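Local coordinates for protein glycerol dehydratase (Clostridium butyricum, PDB 1R9D) that probably dehydrates glycerol without vitamin B12, as a glycyl-radical lyase of the pyruvate formate-lyase-like family, at residues N544-Q549 with Y627-G632. Sequence-based numbering, arbitrary orientation.
Sequences NFSGPQ and YTNPRG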
# COMPACT_ATOMS: atom_id res chain seq x y z
N ASN A 544 11.34 2.48 17.62
CA ASN A 544 10.58 1.33 17.12
C ASN A 544 11.20 0.00 17.54
O ASN A 544 12.41 -0.20 17.42
CB ASN A 544 10.51 1.37 15.59
CG ASN A 544 9.53 2.41 15.09
OD1 ASN A 544 8.33 2.17 15.04
ND2 ASN A 544 10.05 3.57 14.71
N PHE A 545 10.36 -0.91 18.02
CA PHE A 545 10.81 -2.23 18.45
C PHE A 545 9.73 -3.26 18.18
O PHE A 545 8.64 -2.93 17.72
CB PHE A 545 11.09 -2.26 19.96
CG PHE A 545 12.10 -1.24 20.43
CD1 PHE A 545 11.68 -0.10 21.10
CD2 PHE A 545 13.46 -1.42 20.18
CE1 PHE A 545 12.60 0.86 21.52
CE2 PHE A 545 14.39 -0.46 20.60
CZ PHE A 545 13.96 0.67 21.27
N SER A 546 10.07 -4.52 18.45
CA SER A 546 9.16 -5.66 18.35
C SER A 546 9.60 -6.56 19.50
O SER A 546 10.80 -6.80 19.67
CB SER A 546 9.29 -6.37 17.01
OG SER A 546 8.68 -5.62 15.97
N GLY A 547 8.65 -7.05 20.30
CA GLY A 547 9.03 -7.85 21.46
C GLY A 547 8.34 -9.17 21.73
O GLY A 547 7.22 -9.19 22.24
N PRO A 548 8.99 -10.30 21.39
CA PRO A 548 8.47 -11.66 21.59
C PRO A 548 8.98 -12.24 22.92
O PRO A 548 10.12 -12.01 23.31
CB PRO A 548 9.01 -12.39 20.38
CG PRO A 548 10.39 -11.78 20.23
CD PRO A 548 10.16 -10.31 20.49
N GLN A 549 8.11 -12.99 23.61
CA GLN A 549 8.41 -13.56 24.93
C GLN A 549 8.82 -15.02 25.00
O GLN A 549 8.23 -15.88 24.35
CB GLN A 549 7.19 -13.40 25.84
CG GLN A 549 7.01 -12.04 26.46
CD GLN A 549 7.32 -10.93 25.50
OE1 GLN A 549 8.43 -10.42 25.47
NE2 GLN A 549 6.33 -10.56 24.69
N TYR A 627 16.90 -10.04 14.50
CA TYR A 627 15.86 -9.51 13.62
C TYR A 627 15.46 -8.04 13.70
O TYR A 627 15.62 -7.40 14.74
CB TYR A 627 14.62 -10.39 13.77
CG TYR A 627 14.94 -11.84 13.52
CD1 TYR A 627 15.46 -12.65 14.53
CD2 TYR A 627 14.84 -12.36 12.23
CE1 TYR A 627 15.88 -13.96 14.26
CE2 TYR A 627 15.26 -13.66 11.95
CZ TYR A 627 15.79 -14.45 12.96
OH TYR A 627 16.27 -15.70 12.66
N THR A 628 14.94 -7.52 12.59
CA THR A 628 14.46 -6.15 12.51
C THR A 628 13.04 -6.17 11.94
O THR A 628 12.64 -7.14 11.28
CB THR A 628 15.36 -5.28 11.59
OG1 THR A 628 15.35 -5.82 10.27
CG2 THR A 628 16.79 -5.26 12.11
N ASN A 629 12.27 -5.11 12.19
CA ASN A 629 10.90 -5.06 11.70
C ASN A 629 10.72 -4.06 10.56
O ASN A 629 11.63 -3.29 10.25
CB ASN A 629 9.93 -4.74 12.85
CG ASN A 629 10.22 -3.41 13.51
OD1 ASN A 629 10.41 -2.39 12.84
ND2 ASN A 629 10.22 -3.40 14.84
N PRO A 630 9.54 -4.06 9.91
CA PRO A 630 9.25 -3.15 8.79
C PRO A 630 9.31 -1.66 9.16
O PRO A 630 9.34 -0.81 8.27
CB PRO A 630 7.85 -3.57 8.35
CG PRO A 630 7.80 -5.02 8.71
CD PRO A 630 8.45 -5.05 10.06
N ARG A 631 9.33 -1.36 10.45
CA ARG A 631 9.38 0.02 10.90
C ARG A 631 10.82 0.46 11.17
O ARG A 631 11.06 1.52 11.74
CB ARG A 631 8.53 0.19 12.17
CG ARG A 631 7.03 0.10 11.91
CD ARG A 631 6.24 -0.05 13.20
NE ARG A 631 6.29 -1.42 13.72
CZ ARG A 631 6.95 -1.79 14.80
NH1 ARG A 631 7.64 -0.90 15.51
NH2 ARG A 631 6.92 -3.06 15.19
N GLY A 632 11.77 -0.37 10.75
CA GLY A 632 13.18 -0.06 10.93
C GLY A 632 13.70 -0.27 12.34
O GLY A 632 14.81 0.17 12.67
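R631 reaches back from its turn to the carbonyl of F545 and takes that one oxygen end-on with both terminal nitrogens, NH1 at 3.2 Å and NH2 at 3.1 Å from F545 O. A bend at chi3 (-78°) swings the long chain round to this oxygen, and R631 NH1 also donates to N544 OD1, 3.2 Å off, nearly straight and on a lone pair. Arginine suits the place because two neighbouring N-H groups of its flat end converge on one carbonyl oxygen, with others left for N544 and, from NH2, a salt bridge to D510; W445 adds a cation-pi contact. Asparagine offers donor and acceptor: N629 ND2 gives to the small hydroxyl of S546, 2.9 Å to OG, which lies 21° out of the amide plane, and N629 CG sits above one guanidinium face, toward the rim. F545 O, S546 OG, N629 and the guanidinium form the tight, buried part; the end with partly exposed N544 and exposed G632 is less enclosed. N629 OD1 accepts from R631 N (2.8 Å) and G633 N, making an Asx turn at the start of the type I turn N629-G632, whose last residue, lacking a side chain, adopts positive phi easily. This turn fastens the connection between helix 607-624 and strand 634-635 to parallel strand 543-551.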